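Local coordinates for protein Amuc_1100 (Akkermansia muciniphila, PDB 6KNY), which is an uncharacterized protein, made with a transmembrane helix that is left out of this construct, and whose molecular function is not established, at residues A[137-148]-A[174-185]. Sequence-based numbering, arbitrary orientation. Where two conformers were deposited one is given.
Sequences CGLSKFIKVYRP and PLEIAFQGDRES
Y146 and E176 are an antiparallel hydrogen-bonded pair. Y146 N gives a nearly straight bond to E176 O (2.9 Å, 175°), and E176 N returns one to Y146 O. Further along, the ladder is broken by two classic beta bulges. I143 N and K144 N both donate to A178 O, from the same face of its carbonyl plane. S140 N and K141 N also share Q180 O, the first in the carbonyl plane and the second tilted from it. S140 OG adds a third bond to that oxygen at 3.1 Å, from well above the plane, and also bonds Q264.

The polar side chains lie on the face of K141, K144, E176 and Q180. E176 has CG anti to its carbonyl carbon (chi1 -53°) and an extended chain, which lays its carboxylate beside the Y146 ring, the two planes 75° apart. OE2 lies 3.6 Å from Y146 CD2, while OE1 makes a weak salt bridge of 3.3 Å to K144 NZ, which also bonds Q268. Shortening this side chain to alanine is likely to leave the K144 ammonium with Q268 but no carboxylate mate, and to strip the edge of the Y146 ring of its CG contact. K141 runs alongside Q180; Q180 OE1 bonds Q264.

The other face carries F142, V145, I177 and F179. L139, just before the strand, brings CD2 to 3.6 Å from F179 CD1.

At the turn into helix 183-194, water 1 joins G138 O to D182 N. D182 is the N-cap, its carboxylate accepting from E184 N and S185 N.

Together these segments form two neighbouring antiparallel strands of a mixed sheet, joined by backbone hydrogen bonds, with two classic bulges interrupting the register. Helix 117-134 packs over F142 and I177, and helix 183-194 over F179.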
loop_
_atom_site.group_PDB
_atom_site.type_symbol
_atom_site.label_atom_id
_atom_site.label_comp_id
_atom_site.label_asym_id
_atom_site.label_seq_id
_atom_site.Cartn_x
_atom_site.Cartn_y
_atom_site.Cartn_z
ATOM N N CYS A 137 12.343 5.505 -6.255
ATOM C CA CYS A 137 12.379 6.957 -6.346
ATOM C C CYS A 137 13.634 7.584 -5.757
ATOM O O CYS A 137 13.768 8.808 -5.809
ATOM C CB CYS A 137 11.138 7.553 -5.674
ATOM S SG CYS A 137 9.624 7.146 -6.579
ATOM N N GLY A 138 14.564 6.794 -5.222
ATOM C CA GLY A 138 15.781 7.368 -4.674
ATOM C C GLY A 138 15.661 7.846 -3.246
ATOM O O GLY A 138 16.441 8.711 -2.817
ATOM N N LEU A 139 14.682 7.330 -2.498
ATOM C CA LEU A 139 14.509 7.713 -1.104
ATOM C C LEU A 139 15.653 7.158 -0.270
ATOM O O LEU A 139 16.366 6.247 -0.684
ATOM C CB LEU A 139 13.187 7.176 -0.561
ATOM C CG LEU A 139 11.922 7.680 -1.254
ATOM C CD1 LEU A 139 10.731 6.816 -0.874
ATOM C CD2 LEU A 139 11.670 9.157 -0.924
ATOM N N SER A 140 15.799 7.673 0.948
ATOM C CA SER A 140 16.857 7.158 1.805
ATOM C C SER A 140 16.358 6.225 2.898
ATOM O O SER A 140 17.133 5.389 3.376
ATOM C CB SER A 140 17.641 8.315 2.434
ATOM O OG SER A 140 16.840 8.956 3.400
ATOM N N LYS A 141 15.106 6.366 3.336
ATOM C CA LYS A 141 14.567 5.497 4.376
ATOM C C LYS A 141 13.066 5.353 4.205
ATOM O O LYS A 141 12.381 6.319 3.862
ATOM C CB LYS A 141 14.835 6.023 5.797
ATOM C CG LYS A 141 16.101 6.836 5.982
ATOM C CD LYS A 141 16.335 7.163 7.435
ATOM C CE LYS A 141 17.649 7.908 7.594
ATOM N NZ LYS A 141 17.908 8.306 8.999
ATOM N N PHE A 142 12.572 4.142 4.452
ATOM C CA PHE A 142 11.172 3.900 4.779
ATOM C C PHE A 142 11.062 3.892 6.298
ATOM O O PHE A 142 11.768 3.131 6.972
ATOM C CB PHE A 142 10.676 2.568 4.211
ATOM C CG PHE A 142 10.512 2.553 2.717
ATOM C CD1 PHE A 142 9.496 3.274 2.112
ATOM C CD2 PHE A 142 11.358 1.788 1.917
ATOM C CE1 PHE A 142 9.330 3.250 0.725
ATOM C CE2 PHE A 142 11.200 1.759 0.538
ATOM C CZ PHE A 142 10.187 2.488 -0.061
ATOM N N ILE A 143 10.210 4.750 6.843
ATOM C CA ILE A 143 10.107 4.916 8.285
ATOM C C ILE A 143 8.956 4.096 8.855
ATOM O O ILE A 143 9.082 3.491 9.921
ATOM C CB ILE A 143 9.962 6.416 8.629
ATOM C CG1 ILE A 143 11.213 7.176 8.199
ATOM C CG2 ILE A 143 9.689 6.612 10.145
ATOM C CD1 ILE A 143 11.084 8.692 8.286
ATOM N N LYS A 144 7.827 4.051 8.151
ATOM C CA LYS A 144 6.704 3.276 8.655
ATOM C C LYS A 144 5.726 2.998 7.520
ATOM O O LYS A 144 5.564 3.816 6.610
ATOM C CB LYS A 144 6.035 3.999 9.841
ATOM C CG LYS A 144 4.906 4.957 9.545
ATOM C CD LYS A 144 4.289 5.438 10.882
ATOM C CE LYS A 144 3.133 6.440 10.697
ATOM N NZ LYS A 144 2.871 7.303 11.910
ATOM N N VAL A 145 5.138 1.804 7.546
ATOM C CA VAL A 145 3.944 1.484 6.774
ATOM C C VAL A 145 2.935 1.004 7.800
ATOM O O VAL A 145 3.074 -0.096 8.350
ATOM C CB VAL A 145 4.183 0.423 5.694
ATOM C CG1 VAL A 145 2.889 0.184 4.911
ATOM C CG2 VAL A 145 5.313 0.859 4.760
ATOM N N TYR A 146 1.926 1.819 8.070
ATOM C CA TYR A 146 0.971 1.547 9.133
ATOM C C TYR A 146 -0.411 1.381 8.517
ATOM O O TYR A 146 -0.868 2.257 7.773
ATOM C CB TYR A 146 0.972 2.677 10.160
ATOM C CG TYR A 146 -0.250 2.652 11.036
ATOM C CD1 TYR A 146 -0.415 1.664 12.005
ATOM C CD2 TYR A 146 -1.246 3.604 10.888
ATOM C CE1 TYR A 146 -1.549 1.631 12.802
ATOM C CE2 TYR A 146 -2.379 3.581 11.683
ATOM C CZ TYR A 146 -2.520 2.593 12.636
ATOM O OH TYR A 146 -3.632 2.572 13.424
ATOM N N ARG A 147 -1.061 0.261 8.827
ATOM C CA ARG A 147 -2.310 -0.127 8.177
ATOM C C ARG A 147 -3.330 -0.527 9.234
ATOM O O ARG A 147 -3.236 -1.627 9.802
ATOM C CB ARG A 147 -2.061 -1.270 7.198
ATOM C CG ARG A 147 -3.313 -1.866 6.546
ATOM C CD ARG A 147 -3.075 -3.356 6.184
ATOM N NE ARG A 147 -3.151 -4.208 7.374
ATOM C CZ ARG A 147 -4.249 -4.839 7.780
ATOM N NH1 ARG A 147 -5.366 -4.779 7.055
ATOM N NH2 ARG A 147 -4.223 -5.553 8.897
ATOM N N PRO A 148 -4.313 0.331 9.527
ATOM C CA PRO A 148 -5.387 -0.067 10.452
ATOM C C PRO A 148 -6.141 -1.283 9.933
ATOM O O PRO A 148 -6.294 -1.477 8.725
ATOM C CB PRO A 148 -6.300 1.168 10.502
ATOM C CG PRO A 148 -5.418 2.341 10.088
ATOM C CD PRO A 148 -4.369 1.753 9.149
ATOM N N PRO A 174 -7.732 2.351 4.763
ATOM C CA PRO A 174 -6.752 3.353 5.211
ATOM C C PRO A 174 -5.359 2.774 5.358
ATOM O O PRO A 174 -5.181 1.591 5.670
ATOM C CB PRO A 174 -7.302 3.803 6.570
ATOM C CG PRO A 174 -8.011 2.577 7.080
ATOM C CD PRO A 174 -8.606 1.894 5.861
ATOM N N LEU A 175 -4.363 3.626 5.104
ATOM C CA LEU A 175 -2.994 3.347 5.515
ATOM C C LEU A 175 -2.210 4.647 5.591
ATOM O O LEU A 175 -2.603 5.678 5.026
ATOM C CB LEU A 175 -2.305 2.370 4.561
ATOM C CG LEU A 175 -2.077 2.855 3.139
ATOM C CD1 LEU A 175 -0.722 2.317 2.641
ATOM C CD2 LEU A 175 -3.233 2.365 2.233
ATOM N N GLU A 176 -1.070 4.573 6.269
ATOM C CA GLU A 176 -0.146 5.691 6.387
ATOM C C GLU A 176 1.235 5.210 5.992
ATOM O O GLU A 176 1.642 4.111 6.373
ATOM C CB GLU A 176 -0.062 6.229 7.826
ATOM C CG GLU A 176 -1.372 6.597 8.484
ATOM C CD GLU A 176 -1.149 7.089 9.922
ATOM O OE1 GLU A 176 0.005 7.438 10.266
ATOM O OE2 GLU A 176 -2.118 7.102 10.709
ATOM N N ILE A 177 1.972 6.043 5.275
ATOM C CA ILE A 177 3.359 5.753 4.950
ATOM C C ILE A 177 4.205 6.958 5.330
ATOM O O ILE A 177 3.837 8.105 5.047
ATOM C CB ILE A 177 3.542 5.398 3.466
ATOM C CG1 ILE A 177 2.597 4.252 3.081
ATOM C CG2 ILE A 177 4.995 5.040 3.189
ATOM C CD1 ILE A 177 2.817 3.717 1.678
ATOM N N ALA A 178 5.326 6.697 5.996
ATOM C CA ALA A 178 6.304 7.712 6.334
ATOM C C ALA A 178 7.614 7.321 5.668
ATOM O O ALA A 178 8.014 6.148 5.712
ATOM C CB ALA A 178 6.475 7.828 7.852
ATOM N N PHE A 179 8.257 8.288 5.025
ATOM C CA PHE A 179 9.548 8.048 4.399
ATOM C C PHE A 179 10.313 9.358 4.402
ATOM O O PHE A 179 9.785 10.404 4.802
ATOM C CB PHE A 179 9.417 7.501 2.972
ATOM C CG PHE A 179 8.518 8.320 2.077
ATOM C CD1 PHE A 179 9.000 9.428 1.403
ATOM C CD2 PHE A 179 7.188 7.966 1.902
ATOM C CE1 PHE A 179 8.171 10.176 0.567
ATOM C CE2 PHE A 179 6.352 8.695 1.075
ATOM C CZ PHE A 179 6.844 9.811 0.402
ATOM N N GLN A 180 11.566 9.291 3.957
ATOM C CA GLN A 180 12.383 10.488 3.888
ATOM C C GLN A 180 13.434 10.326 2.806
ATOM O O GLN A 180 13.854 9.213 2.481
ATOM C CB GLN A 180 13.031 10.811 5.247
ATOM C CG GLN A 180 14.206 9.955 5.636
ATOM C CD GLN A 180 15.130 10.664 6.645
ATOM O OE1 GLN A 180 15.812 11.632 6.305
ATOM N NE2 GLN A 180 15.140 10.185 7.884
ATOM N N GLY A 181 13.845 11.455 2.245
ATOM C CA GLY A 181 14.862 11.468 1.212
ATOM C C GLY A 181 15.135 12.899 0.828
ATOM O O GLY A 181 14.595 13.835 1.430
ATOM N N ASP A 182 15.999 13.064 -0.176
ATOM C CA ASP A 182 16.270 14.406 -0.672
ATOM C C ASP A 182 15.013 14.948 -1.350
ATOM O O ASP A 182 14.072 14.200 -1.644
ATOM C CB ASP A 182 17.465 14.391 -1.629
ATOM C CG ASP A 182 17.114 13.835 -2.998
ATOM O OD1 ASP A 182 16.730 12.651 -3.084
ATOM O OD2 ASP A 182 17.191 14.592 -3.986
ATOM N N ARG A 183 14.995 16.269 -1.580
ATOM C CA ARG A 183 13.814 16.918 -2.152
ATOM C C ARG A 183 13.396 16.263 -3.464
ATOM O O ARG A 183 12.196 16.089 -3.734
ATOM C CB ARG A 183 14.079 18.414 -2.354
ATOM N N GLU A 184 14.374 15.836 -4.268
ATOM C CA GLU A 184 14.065 15.266 -5.575
ATOM C C GLU A 184 13.385 13.908 -5.446
ATOM O O GLU A 184 12.443 13.614 -6.191
ATOM C CB GLU A 184 15.339 15.152 -6.417
ATOM N N SER A 185 13.841 13.065 -4.515
ATOM C CA SER A 185 13.225 11.746 -4.368
ATOM C C SER A 185 11.813 11.843 -3.798
ATOM O O SER A 185 10.944 11.026 -4.132
ATOM C CB SER A 185 14.088 10.852 -3.476
ATOM O OG SER A 185 14.248 11.397 -2.179
HETATM O O HOH W 1 17.133 10.463 -0.915
#